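Local coordinates for protein of Unknown Function (DUF1696) with Pleckstrin-homology Domains (PDB 3DCX) that is of unknown function but folds as a bacterial pleckstrin-homology domain, in a crystal assembly of five copies of the chain, at residues A[2-7]-A[30-35]; A[26-31]-A[106-111]; A[66-71]-A[87-92]. All coordinates share one frame; numbering follows the deposited sequence.

Contact 1: A[2-7]-A[30-35]; sequences GNAAEV and YRVIRD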
ATOM      1  N   GLY A   2      17.085 -14.198 -28.716  1.00 60.87           N
ATOM      2  CA  GLY A   2      16.984 -12.836 -29.258  1.00 59.52           C
ATOM      3  C   GLY A   2      17.937 -11.926 -28.503  1.00 57.77           C
ATOM      4  O   GLY A   2      18.215 -12.180 -27.333  1.00 57.61           O
ATOM      5  N   ASN A   3      18.445 -10.882 -29.169  1.00 55.20           N
ATOM      6  CA  ASN A   3      19.409  -9.941 -28.565  1.00 53.29           C
ATOM      7  C   ASN A   3      18.784  -8.578 -28.203  1.00 52.05           C
ATOM      8  O   ASN A   3      17.930  -8.061 -28.923  1.00 52.82           O
ATOM      9  CB  ASN A   3      20.611  -9.709 -29.495  1.00 52.26           C
ATOM     10  CG  ASN A   3      21.439 -10.983 -29.738  1.00 53.17           C
ATOM     11  OD1 ASN A   3      21.656 -11.788 -28.832  1.00 52.31           O
ATOM     12  ND2 ASN A   3      21.917 -11.148 -30.962  1.00 52.23           N
ATOM     13  N   ALA A   4      19.218  -8.010 -27.079  1.00 49.77           N
ATOM     14  CA  ALA A   4      18.847  -6.643 -26.692  1.00 48.15           C
ATOM     15  C   ALA A   4      19.979  -5.706 -27.122  1.00 45.50           C
ATOM     16  O   ALA A   4      21.165  -6.047 -26.994  1.00 46.35           O
ATOM     17  CB  ALA A   4      18.599  -6.546 -25.184  1.00 45.83           C
ATOM     18  N   ALA A   5      19.601  -4.546 -27.653  1.00 42.12           N
ATOM     19  CA  ALA A   5      20.538  -3.512 -28.074  1.00 40.00           C
ATOM     20  C   ALA A   5      20.470  -2.341 -27.090  1.00 39.55           C
ATOM     21  O   ALA A   5      19.378  -1.911 -26.709  1.00 35.98           O
ATOM     22  CB  ALA A   5      20.183  -3.040 -29.467  1.00 38.33           C
ATOM     23  N   GLU A   6      21.627  -1.842 -26.675  1.00 40.63           N
ATOM     24  CA  GLU A   6      21.692  -0.659 -25.816  1.00 42.72           C
ATOM     25  C   GLU A   6      21.303   0.599 -26.608  1.00 42.02           C
ATOM     26  O   GLU A   6      21.677   0.744 -27.765  1.00 42.03           O
ATOM     27  CB  GLU A   6      23.093  -0.516 -25.216  1.00 42.21           C
ATOM     28  CG  GLU A   6      23.115   0.129 -23.832  1.00 47.11           C
ATOM     29  CD  GLU A   6      24.518   0.164 -23.202  1.00 49.32           C
ATOM     30  OE1 GLU A   6      25.289  -0.813 -23.384  1.00 52.36           O
ATOM     31  OE2 GLU A   6      24.849   1.179 -22.531  1.00 59.57           O
ATOM     32  N   VAL A   7      20.539   1.489 -25.979  1.00 40.63           N
ATOM     33  CA  VAL A   7      20.050   2.710 -26.625  1.00 37.77           C
ATOM     34  C   VAL A   7      20.840   3.923 -26.149  1.00 36.42           C
ATOM     35  O   VAL A   7      21.143   4.055 -24.966  1.00 36.60           O
ATOM     36  CB  VAL A   7      18.554   2.931 -26.343  1.00 38.62           C
ATOM     37  CG1 VAL A   7      18.073   4.229 -26.974  1.00 33.88           C
ATOM     38  CG2 VAL A   7      17.734   1.753 -26.861  1.00 35.50           C
ATOM     39  N   TYR A  30      17.415  -0.351 -22.986  1.00 26.47           N
ATOM     40  CA  TYR A  30      17.581  -1.417 -23.958  1.00 27.81           C
ATOM     41  C   TYR A  30      16.407  -1.442 -24.941  1.00 28.83           C
ATOM     42  O   TYR A  30      15.254  -1.210 -24.582  1.00 28.58           O
ATOM     43  CB  TYR A  30      17.711  -2.771 -23.259  1.00 28.27           C
ATOM     44  CG  TYR A  30      18.936  -2.892 -22.391  1.00 28.64           C
ATOM     45  CD1 TYR A  30      20.192  -3.104 -22.960  1.00 30.62           C
ATOM     46  CD2 TYR A  30      18.856  -2.780 -21.005  1.00 31.83           C
ATOM     47  CE1 TYR A  30      21.345  -3.201 -22.164  1.00 30.92           C
ATOM     48  CE2 TYR A  30      20.017  -2.896 -20.196  1.00 32.26           C
ATOM     49  CZ  TYR A  30      21.242  -3.094 -20.786  1.00 31.17           C
ATOM     50  OH  TYR A  30      22.392  -3.194 -20.017  1.00 37.96           O
ATOM     51  N   ARG A  31      16.719  -1.747 -26.190  1.00 29.59           N
ATOM     52  CA  ARG A  31      15.704  -2.030 -27.181  1.00 31.93           C
ATOM     53  C   ARG A  31      15.649  -3.523 -27.545  1.00 32.07           C
ATOM     54  O   ARG A  31      16.662  -4.211 -27.677  1.00 32.21           O
ATOM     55  CB  ARG A  31      15.952  -1.193 -28.427  1.00 33.38           C
ATOM     56  CG  ARG A  31      14.746  -1.133 -29.359  1.00 39.14           C
ATOM     57  CD  ARG A  31      15.155  -0.823 -30.778  1.00 48.81           C
ATOM     58  NE  ARG A  31      15.244   0.600 -31.052  1.00 51.66           N
ATOM     59  CZ  ARG A  31      16.350   1.327 -30.951  1.00 55.61           C
ATOM     60  NH1 ARG A  31      17.499   0.777 -30.556  1.00 59.48           N
ATOM     61  NH2 ARG A  31      16.297   2.618 -31.243  1.00 52.27           N
ATOM     62  N   VAL A  32      14.444  -4.032 -27.691  1.00 32.67           N
ATOM     63  CA  VAL A  32      14.255  -5.360 -28.259  1.00 33.79           C
ATOM     64  C   VAL A  32      13.295  -5.162 -29.429  1.00 34.37           C
ATOM     65  O   VAL A  32      12.101  -4.940 -29.229  1.00 35.08           O
ATOM     66  CB  VAL A  32      13.738  -6.403 -27.220  1.00 32.80           C
ATOM     67  CG1 VAL A  32      13.462  -7.751 -27.905  1.00 33.25           C
ATOM     68  CG2 VAL A  32      14.762  -6.590 -26.120  1.00 35.00           C
ATOM     69  N   ILE A  33      13.851  -5.185 -30.641  1.00 34.65           N
ATOM     70  CA  ILE A  33      13.109  -4.907 -31.882  1.00 36.62           C
ATOM     71  C   ILE A  33      12.513  -3.485 -31.834  1.00 34.68           C
ATOM     72  O   ILE A  33      13.246  -2.515 -31.975  1.00 34.13           O
ATOM     73  CB  ILE A  33      12.060  -6.012 -32.231  1.00 38.36           C
ATOM     74  CG1 ILE A  33      12.712  -7.407 -32.242  1.00 43.53           C
ATOM     75  CG2 ILE A  33      11.476  -5.758 -33.617  1.00 40.40           C
ATOM     76  CD1 ILE A  33      11.724  -8.568 -32.029  1.00 40.40           C
ATOM     77  N   ARG A  34      11.209  -3.339 -31.623  1.00 33.68           N
ATOM     78  CA  ARG A  34      10.597  -2.002 -31.527  1.00 34.26           C
ATOM     79  C   ARG A  34      10.337  -1.536 -30.083  1.00 32.54           C
ATOM     80  O   ARG A  34      10.062  -0.361 -29.848  1.00 34.61           O
ATOM     81  CB  ARG A  34       9.251  -1.976 -32.236  1.00 34.70           C
ATOM     82  CG  ARG A  34       9.256  -2.436 -33.645  1.00 37.86           C
ATOM     83  CD  ARG A  34       7.882  -2.194 -34.272  1.00 40.35           C
ATOM     84  NE  ARG A  34       6.782  -2.890 -33.581  1.00 39.77           N
ATOM     85  CZ  ARG A  34       5.664  -3.297 -34.191  1.00 39.80           C
ATOM     86  NH1 ARG A  34       5.482  -3.061 -35.487  1.00 35.97           N
ATOM     87  NH2 ARG A  34       4.721  -3.931 -33.513  1.00 31.93           N
ATOM     88  N   ASP A  35      10.383  -2.461 -29.141  1.00 29.33           N
ATOM     89  CA  ASP A  35      10.041  -2.196 -27.756  1.00 30.54           C
ATOM     90  C   ASP A  35      11.285  -1.748 -26.992  1.00 30.37           C
ATOM     91  O   ASP A  35      12.407  -2.054 -27.382  1.00 30.57           O
ATOM     92  CB  ASP A  35       9.442  -3.454 -27.120  1.00 29.08           C
ATOM     93  CG  ASP A  35       8.148  -3.900 -27.790  1.00 35.53           C
ATOM     94  OD1 ASP A  35       7.512  -3.075 -28.491  1.00 33.19           O
ATOM     95  OD2 ASP A  35       7.760  -5.083 -27.621  1.00 40.83           O
TER
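The Y30 ring has A5 O at its edge, near the ring plane, while E6 CA and A4 CB approach it obliquely. A second flat group, the R31 guanidinium, is met at a slant by V7 CG2, 3.8 Å from R31 NH1. In Y30, CG stands beside the backbone N (chi1 -64°), which lays the ring along segment 2-7 so that CD1 comes within 4.0 Å of E6 CA. Farther out, E6 CG lies 4.1 Å from Y30 CE1, the carboxylate plane turned 58° from the ring. The phenol oxygen has its partner elsewhere, at D104 N.

The backbone evidence for a strand pair is direct. A5 and R31 form an antiparallel hydrogen-bonded pair: A5 N gives a bond of 3.0 Å to R31 O, and R31 N returns one of 2.7 Å to A5 O at an N-H...O angle of 173°. E6 and Y30 follow as a non-hydrogen-bonded pair, their side chains on one face and those of A5 and R31 on the other. At the start of the ladder A4 CB touches V32 CG2 at 3.9 Å. Near its end V7 CG2 lies 3.8 Å from R31 CB, the two side chains crossing at about a right angle.

Segment 30-35 then reverses through a type II' turn, V32 to D35, which leads into strand 35-40. A short outer strand, 5-6, thus lies against the first strand of a β-hairpin with a two-residue loop, at one margin of the five-stranded antiparallel sheet of this PH fold.

Contact 2: A[26-31]-A[106-111]; sequences LALAYR and VGIQKT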
ATOM      1  N   LEU A  26      18.049   9.511 -17.004  1.00 30.24           N
ATOM      2  CA  LEU A  26      18.112   8.170 -17.564  1.00 30.31           C
ATOM      3  C   LEU A  26      19.363   7.450 -17.090  1.00 29.00           C
ATOM      4  O   LEU A  26      20.434   8.044 -17.017  1.00 28.70           O
ATOM      5  CB  LEU A  26      18.082   8.241 -19.087  1.00 29.81           C
ATOM      6  CG  LEU A  26      16.833   8.887 -19.690  1.00 32.58           C
ATOM      7  CD1 LEU A  26      16.952   8.736 -21.169  1.00 28.01           C
ATOM      8  CD2 LEU A  26      15.541   8.275 -19.212  1.00 31.90           C
ATOM      9  N   ALA A  27      19.228   6.183 -16.724  1.00 27.96           N
ATOM     10  CA  ALA A  27      20.388   5.406 -16.256  1.00 30.62           C
ATOM     11  C   ALA A  27      20.821   4.381 -17.298  1.00 30.42           C
ATOM     12  O   ALA A  27      22.014   4.125 -17.500  1.00 28.34           O
ATOM     13  CB  ALA A  27      20.094   4.706 -14.875  1.00 28.64           C
ATOM     14  N   LEU A  28      19.841   3.791 -17.959  1.00 29.05           N
ATOM     15  CA  LEU A  28      20.088   2.637 -18.789  1.00 29.50           C
ATOM     16  C   LEU A  28      18.874   2.371 -19.660  1.00 28.92           C
ATOM     17  O   LEU A  28      17.735   2.485 -19.200  1.00 27.72           O
ATOM     18  CB  LEU A  28      20.338   1.450 -17.873  1.00 31.93           C
ATOM     19  CG  LEU A  28      20.920   0.150 -18.385  1.00 35.04           C
ATOM     20  CD1 LEU A  28      22.231   0.357 -19.191  1.00 38.57           C
ATOM     21  CD2 LEU A  28      21.137  -0.718 -17.156  1.00 36.70           C
ATOM     22  N   ALA A  29      19.106   1.985 -20.911  1.00 26.00           N
ATOM     23  CA  ALA A  29      18.012   1.624 -21.758  1.00 26.36           C
ATOM     24  C   ALA A  29      18.353   0.581 -22.799  1.00 26.82           C
ATOM     25  O   ALA A  29      19.398   0.634 -23.428  1.00 25.24           O
ATOM     26  CB  ALA A  29      17.411   2.866 -22.425  1.00 25.51           C
ATOM     27  N   TYR A  30      17.415  -0.351 -22.986  1.00 26.47           N
ATOM     28  CA  TYR A  30      17.581  -1.417 -23.958  1.00 27.81           C
ATOM     29  C   TYR A  30      16.407  -1.442 -24.941  1.00 28.83           C
ATOM     30  O   TYR A  30      15.254  -1.210 -24.582  1.00 28.58           O
ATOM     31  CB  TYR A  30      17.711  -2.771 -23.259  1.00 28.27           C
ATOM     32  CG  TYR A  30      18.936  -2.892 -22.391  1.00 28.64           C
ATOM     33  CD1 TYR A  30      20.192  -3.104 -22.960  1.00 30.62           C
ATOM     34  CD2 TYR A  30      18.856  -2.780 -21.005  1.00 31.83           C
ATOM     35  CE1 TYR A  30      21.345  -3.201 -22.164  1.00 30.92           C
ATOM     36  CE2 TYR A  30      20.017  -2.896 -20.196  1.00 32.26           C
ATOM     37  CZ  TYR A  30      21.242  -3.094 -20.786  1.00 31.17           C
ATOM     38  OH  TYR A  30      22.392  -3.194 -20.017  1.00 37.96           O
ATOM     39  N   ARG A  31      16.719  -1.747 -26.190  1.00 29.59           N
ATOM     40  CA  ARG A  31      15.704  -2.030 -27.181  1.00 31.93           C
ATOM     41  C   ARG A  31      15.649  -3.523 -27.545  1.00 32.07           C
ATOM     42  O   ARG A  31      16.662  -4.211 -27.677  1.00 32.21           O
ATOM     43  CB  ARG A  31      15.952  -1.193 -28.427  1.00 33.38           C
ATOM     44  CG  ARG A  31      14.746  -1.133 -29.359  1.00 39.14           C
ATOM     45  CD  ARG A  31      15.155  -0.823 -30.778  1.00 48.81           C
ATOM     46  NE  ARG A  31      15.244   0.600 -31.052  1.00 51.66           N
ATOM     47  CZ  ARG A  31      16.350   1.327 -30.951  1.00 55.61           C
ATOM     48  NH1 ARG A  31      17.499   0.777 -30.556  1.00 59.48           N
ATOM     49  NH2 ARG A  31      16.297   2.618 -31.243  1.00 52.27           N
ATOM     50  N   VAL A 106      24.217  -8.088 -14.518  1.00 32.36           N
ATOM     51  CA  VAL A 106      24.608  -7.600 -13.186  1.00 31.90           C
ATOM     52  C   VAL A 106      24.278  -6.107 -12.997  1.00 30.83           C
ATOM     53  O   VAL A 106      23.809  -5.698 -11.938  1.00 31.76           O
ATOM     54  CB  VAL A 106      26.109  -7.878 -12.899  1.00 33.31           C
ATOM     55  CG1 VAL A 106      26.602  -7.037 -11.716  1.00 34.94           C
ATOM     56  CG2 VAL A 106      26.340  -9.369 -12.648  1.00 29.56           C
ATOM     57  N   GLY A 107      24.484  -5.296 -14.033  1.00 32.10           N
ATOM     58  CA  GLY A 107      24.181  -3.844 -13.959  1.00 31.10           C
ATOM     59  C   GLY A 107      22.695  -3.541 -13.829  1.00 29.28           C
ATOM     60  O   GLY A 107      22.274  -2.682 -13.056  1.00 30.44           O
ATOM     61  N   ILE A 108      21.893  -4.271 -14.589  1.00 30.00           N
ATOM     62  CA  ILE A 108      20.455  -4.257 -14.419  1.00 30.58           C
ATOM     63  C   ILE A 108      20.099  -4.512 -12.954  1.00 28.83           C
ATOM     64  O   ILE A 108      19.360  -3.771 -12.345  1.00 31.68           O
ATOM     65  CB  ILE A 108      19.775  -5.302 -15.375  1.00 30.17           C
ATOM     66  CG1 ILE A 108      19.677  -4.697 -16.785  1.00 27.89           C
ATOM     67  CG2 ILE A 108      18.404  -5.738 -14.832  1.00 26.80           C
ATOM     68  CD1 ILE A 108      19.229  -5.701 -17.850  1.00 32.81           C
ATOM     69  N   GLN A 109      20.641  -5.569 -12.383  1.00 29.60           N
ATOM     70  CA  GLN A 109      20.282  -5.928 -11.015  1.00 28.93           C
ATOM     71  C   GLN A 109      20.764  -4.865 -10.025  1.00 29.21           C
ATOM     72  O   GLN A 109      20.092  -4.590  -9.013  1.00 29.10           O
ATOM     73  CB  GLN A 109      20.896  -7.273 -10.666  1.00 29.66           C
ATOM     74  CG  GLN A 109      20.336  -8.436 -11.465  1.00 31.21           C
ATOM     75  CD  GLN A 109      21.057  -9.700 -11.148  1.00 29.09           C
ATOM     76  OE1 GLN A 109      20.829 -10.303 -10.104  1.00 33.03           O
ATOM     77  NE2 GLN A 109      21.973 -10.099 -12.028  1.00 27.96           N
ATOM     78  N   LYS A 110      21.944  -4.303 -10.299  1.00 29.70           N
ATOM     79  CA  LYS A 110      22.549  -3.288  -9.433  1.00 29.82           C
ATOM     80  C   LYS A 110      21.714  -2.014  -9.469  1.00 28.61           C
ATOM     81  O   LYS A 110      21.479  -1.399  -8.440  1.00 31.01           O
ATOM     82  CB  LYS A 110      23.986  -2.995  -9.880  1.00 29.34           C
ATOM     83  CG  LYS A 110      24.802  -2.146  -8.906  1.00 33.13           C
ATOM     84  CD  LYS A 110      26.268  -2.082  -9.334  1.00 34.04           C
ATOM     85  CE  LYS A 110      27.218  -1.673  -8.193  1.00 40.33           C
ATOM     86  NZ  LYS A 110      26.812  -0.410  -7.511  1.00 40.20           N
ATOM     87  N   THR A 111      21.255  -1.640 -10.663  1.00 29.34           N
ATOM     88  CA  THR A 111      20.371  -0.482 -10.839  1.00 29.40           C
ATOM     89  C   THR A 111      19.063  -0.631 -10.085  1.00 29.40           C
ATOM     90  O   THR A 111      18.606   0.305  -9.410  1.00 29.72           O
ATOM     91  CB  THR A 111      20.049  -0.245 -12.325  1.00 31.36           C
ATOM     92  OG1 THR A 111      21.270  -0.179 -13.053  1.00 30.38           O
ATOM     93  CG2 THR A 111      19.266   1.058 -12.511  1.00 31.15           C
TER
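I108 meets Y30 and L28 by the arm that runs from CB through CG1 to CD1. CG1 stands beside the backbone N (chi1 -80°), which swings this arm across to strand 26-32. There I108 CG1 touches L28 CD2 at 4.3 Å and Y30 CE2 at 3.9 Å. At the tip, I108 CD1 approaches the same Y30 CE2 to 3.7 Å, oblique to the ring.

About one helical turn on, T111 meets the same methyl of L28, its OG1 lying 4.1 Å from L28 CD2. T111 CG2 faces A27 CB at 4.4 Å, a looser touch. T111 OG1 also donates to G107 O at 2.7 Å, from 37° out of the carbonyl plane, and T111 N reaches that oxygen from the opposite face, so two donors grip it. An alanine at T111, having no hydroxyl, would probably leave G107 O held by T111 N alone and a gap beside L28 CD2 and A27 CB.

A27 and L28, though consecutive, both point to the helix, because a classic β-bulge opposite F39 breaks the alternation.

Strand and helix segments pass at 9.9 Å between axes, their directions 139° apart. They are joined by side-chain contacts, mainly the apolar ones of I108 with L28 and Y30, as in PH folds, where the C-terminal helix caps one end of the β-sandwich.

Contact 3: A[66-71]-A[87-92]; sequences AITHFE and WISGQK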
ATOM      1  N   ALA A  66       7.092   0.856  -6.369  1.00 26.03           N
ATOM      2  CA  ALA A  66       5.988  -0.093  -6.629  1.00 26.95           C
ATOM      3  C   ALA A  66       6.480  -1.532  -6.764  1.00 26.78           C
ATOM      4  O   ALA A  66       5.679  -2.476  -6.806  1.00 27.35           O
ATOM      5  CB  ALA A  66       5.261   0.304  -7.904  1.00 25.26           C
ATOM      6  N   ILE A  67       7.791  -1.708  -6.901  1.00 25.79           N
ATOM      7  CA  ILE A  67       8.383  -3.035  -7.044  1.00 26.02           C
ATOM      8  C   ILE A  67       8.554  -3.575  -5.636  1.00 24.56           C
ATOM      9  O   ILE A  67       9.468  -3.178  -4.905  1.00 27.24           O
ATOM     10  CB  ILE A  67       9.743  -3.012  -7.782  1.00 26.74           C
ATOM     11  CG1 ILE A  67       9.626  -2.376  -9.161  1.00 30.37           C
ATOM     12  CG2 ILE A  67      10.259  -4.395  -7.946  1.00 27.04           C
ATOM     13  CD1 ILE A  67      10.962  -2.102  -9.816  1.00 29.27           C
ATOM     14  N   THR A  68       7.671  -4.470  -5.241  1.00 22.75           N
ATOM     15  CA  THR A  68       7.606  -4.927  -3.853  1.00 21.25           C
ATOM     16  C   THR A  68       8.622  -6.036  -3.564  1.00 22.95           C
ATOM     17  O   THR A  68       9.062  -6.240  -2.423  1.00 24.63           O
ATOM     18  CB  THR A  68       6.198  -5.424  -3.543  1.00 22.31           C
ATOM     19  OG1 THR A  68       5.871  -6.468  -4.462  1.00 25.77           O
ATOM     20  CG2 THR A  68       5.179  -4.273  -3.706  1.00 22.55           C
ATOM     21  N   HIS A  69       8.973  -6.773  -4.603  1.00 22.57           N
ATOM     22  CA  HIS A  69      10.025  -7.773  -4.545  1.00 21.16           C
ATOM     23  C   HIS A  69      10.375  -8.189  -5.969  1.00 21.61           C
ATOM     24  O   HIS A  69       9.679  -7.837  -6.937  1.00 21.00           O
ATOM     25  CB  HIS A  69       9.686  -8.957  -3.605  1.00 21.76           C
ATOM     26  CG  HIS A  69       8.438  -9.731  -3.927  1.00 24.97           C
ATOM     27  ND1 HIS A  69       8.445 -11.099  -4.112  1.00 20.31           N
ATOM     28  CD2 HIS A  69       7.140  -9.355  -4.009  1.00 23.18           C
ATOM     29  CE1 HIS A  69       7.217 -11.514  -4.344  1.00 26.69           C
ATOM     30  NE2 HIS A  69       6.407 -10.475  -4.290  1.00 21.31           N
ATOM     31  N   PHE A  70      11.512  -8.851  -6.102  1.00 22.80           N
ATOM     32  CA  PHE A  70      11.987  -9.238  -7.416  1.00 23.33           C
ATOM     33  C   PHE A  70      12.901 -10.424  -7.317  1.00 22.45           C
ATOM     34  O   PHE A  70      13.425 -10.723  -6.258  1.00 24.55           O
ATOM     35  CB  PHE A  70      12.661  -8.045  -8.138  1.00 23.75           C
ATOM     36  CG  PHE A  70      13.815  -7.426  -7.386  1.00 24.36           C
ATOM     37  CD1 PHE A  70      13.597  -6.445  -6.442  1.00 27.09           C
ATOM     38  CD2 PHE A  70      15.112  -7.836  -7.626  1.00 24.93           C
ATOM     39  CE1 PHE A  70      14.650  -5.881  -5.756  1.00 26.23           C
ATOM     40  CE2 PHE A  70      16.176  -7.286  -6.941  1.00 27.60           C
ATOM     41  CZ  PHE A  70      15.952  -6.283  -6.016  1.00 27.00           C
ATOM     42  N   GLU A  71      13.089 -11.099  -8.445  1.00 25.55           N
ATOM     43  CA  GLU A  71      13.893 -12.295  -8.507  1.00 27.24           C
ATOM     44  C   GLU A  71      14.651 -12.420  -9.846  1.00 27.50           C
ATOM     45  O   GLU A  71      14.130 -12.062 -10.898  1.00 27.56           O
ATOM     46  CB  GLU A  71      12.988 -13.503  -8.304  1.00 26.47           C
ATOM     47  CG  GLU A  71      13.704 -14.850  -8.267  1.00 29.98           C
ATOM     48  CD  GLU A  71      12.748 -16.001  -8.474  1.00 35.83           C
ATOM     49  OE1 GLU A  71      11.927 -16.259  -7.566  1.00 49.62           O
ATOM     50  OE2 GLU A  71      12.803 -16.625  -9.561  1.00 48.38           O
ATOM     51  N   TRP A  87       7.699  -8.045  -9.139  1.00 23.54           N
ATOM     52  CA  TRP A  87       6.339  -7.999  -8.612  1.00 24.30           C
ATOM     53  C   TRP A  87       5.968  -6.567  -8.399  1.00 23.70           C
ATOM     54  O   TRP A  87       6.683  -5.823  -7.749  1.00 26.50           O
ATOM     55  CB  TRP A  87       6.220  -8.771  -7.331  1.00 25.47           C
ATOM     56  CG  TRP A  87       6.103 -10.207  -7.526  1.00 24.57           C
ATOM     57  CD1 TRP A  87       4.931 -10.949  -7.593  1.00 26.09           C
ATOM     58  CD2 TRP A  87       7.170 -11.134  -7.674  1.00 26.14           C
ATOM     59  NE1 TRP A  87       5.229 -12.271  -7.755  1.00 28.69           N
ATOM     60  CE2 TRP A  87       6.592 -12.420  -7.797  1.00 23.04           C
ATOM     61  CE3 TRP A  87       8.562 -11.014  -7.691  1.00 24.99           C
ATOM     62  CZ2 TRP A  87       7.350 -13.559  -7.968  1.00 28.18           C
ATOM     63  CZ3 TRP A  87       9.315 -12.145  -7.839  1.00 30.51           C
ATOM     64  CH2 TRP A  87       8.707 -13.414  -7.975  1.00 31.54           C
ATOM     65  N   ILE A  88       4.854  -6.176  -8.989  1.00 25.32           N
ATOM     66  CA  ILE A  88       4.352  -4.825  -8.885  1.00 24.96           C
ATOM     67  C   ILE A  88       3.161  -4.818  -7.932  1.00 25.77           C
ATOM     68  O   ILE A  88       2.233  -5.635  -8.054  1.00 23.87           O
ATOM     69  CB  ILE A  88       3.974  -4.285 -10.239  1.00 28.14           C
ATOM     70  CG1 ILE A  88       5.197  -4.277 -11.175  1.00 29.98           C
ATOM     71  CG2 ILE A  88       3.366  -2.861 -10.109  1.00 23.96           C
ATOM     72  CD1 ILE A  88       4.794  -4.156 -12.664  1.00 38.56           C
ATOM     73  N   SER A  89       3.201  -3.893  -6.983  1.00 25.84           N
ATOM     74  CA  SER A  89       2.137  -3.733  -5.999  1.00 25.77           C
ATOM     75  C   SER A  89       0.750  -3.778  -6.646  1.00 24.02           C
ATOM     76  O   SER A  89       0.450  -2.986  -7.557  1.00 26.63           O
ATOM     77  CB  SER A  89       2.301  -2.410  -5.273  1.00 27.15           C
ATOM     78  OG  SER A  89       1.273  -2.285  -4.338  1.00 29.32           O
ATOM     79  N   GLY A  90      -0.087  -4.689  -6.157  1.00 22.83           N
ATOM     80  CA  GLY A  90      -1.477  -4.812  -6.579  1.00 23.97           C
ATOM     81  C   GLY A  90      -1.689  -5.727  -7.767  1.00 28.11           C
ATOM     82  O   GLY A  90      -2.835  -6.050  -8.105  1.00 25.59           O
ATOM     83  N   GLN A  91      -0.587  -6.139  -8.416  1.00 27.91           N
ATOM     84  CA  GLN A  91      -0.645  -7.019  -9.575  1.00 30.31           C
ATOM     85  C   GLN A  91      -0.160  -8.413  -9.176  1.00 29.14           C
ATOM     86  O   GLN A  91       0.985  -8.579  -8.755  1.00 29.59           O
ATOM     87  CB  GLN A  91       0.190  -6.410 -10.692  1.00 30.54           C
ATOM     88  CG  GLN A  91       0.230  -7.218 -11.981  1.00 32.23           C
ATOM     89  CD  GLN A  91       1.248  -6.673 -12.971  1.00 36.31           C
ATOM     90  OE1 GLN A  91       1.175  -5.512 -13.378  1.00 39.28           O
ATOM     91  NE2 GLN A  91       2.230  -7.503 -13.337  1.00 37.11           N
ATOM     92  N   LYS A  92      -1.033  -9.415  -9.271  1.00 30.69           N
ATOM     93  CA  LYS A  92      -0.766 -10.714  -8.639  1.00 33.56           C
ATOM     94  C   LYS A  92       0.375 -11.459  -9.306  1.00 30.39           C
ATOM     95  O   LYS A  92       1.214 -12.043  -8.631  1.00 32.15           O
ATOM     96  CB  LYS A  92      -1.997 -11.640  -8.622  1.00 34.88           C
ATOM     97  CG  LYS A  92      -1.758 -12.855  -7.738  1.00 38.19           C
ATOM     98  CD  LYS A  92      -2.918 -13.827  -7.740  1.00 41.85           C
ATOM     99  CE  LYS A  92      -2.464 -15.195  -7.226  1.00 50.60           C
ATOM    100  NZ  LYS A  92      -1.303 -15.732  -8.015  1.00 54.44           N
TER
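H69 and W87 come together through their first torsions: H69 CG sits between its backbone N and carbonyl carbon, the crowded position (chi1 59°), and W87 CG lies beside its backbone N (chi1 -80°). These turns bring the two rings face to face on the antiparallel β-hairpin formed by strands 67-73 and 82-88, part of the three-stranded sheet of this PH fold. They make an offset stack, the imidazole and the five-membered indole ring 4.0 Å apart at their centroids with planes at 9°. The overlap is close, H69 NE2 lying 3.3 Å from W87 CG. Q91 OE1 and H60 NE2 of the second subunit hydrogen-bond H69 NE2 and ND1 respectively, which should limit rotation of the imidazole.

Backbone bonds fix the strands beside the stack. W87 N donates to H69 O at 3.0 Å, and T68 N to W87 O at the same 3.0 Å, while S89 N reaches A66 O at 2.9 Å. I67 pairs with I88 as a non-hydrogen-bonded bridge. T68 CG2 packs on S89 CB at 3.8 Å, where the chain enters the type II turn from I88 to Q91, with G90 at positive phi. F70 and E71 also pair with an antiparallel strand of the second subunit, so the sheet runs on across the interface. At the indole edge, H69 O, F70 CA and E71 N lie in the ring plane, and E71 CB touches W87 CZ3 at 3.9 Å.

Contacts 1 and 2 share strand 26-32, with Y30 and R31 in both, and touch directly where V7 N lies 2.9 Å from A29 O, a probable hydrogen bond. Contact 1 is a surface contact dominated by main-chain pairing, whereas contact 2, nearer the centre of the chain, is partly buried and joins sheet to helix through mainly apolar side chains. Contact 3 belongs to the other sheet, its centre about 24 Å from that of contact 1, on the opposite side of the chain's centre. It combines strand pairing with aromatic stacking and is buried in the assembly, where two other subunits pack on it. The second subunit also reaches the helix of contact 2, where its D22 pairs with K110.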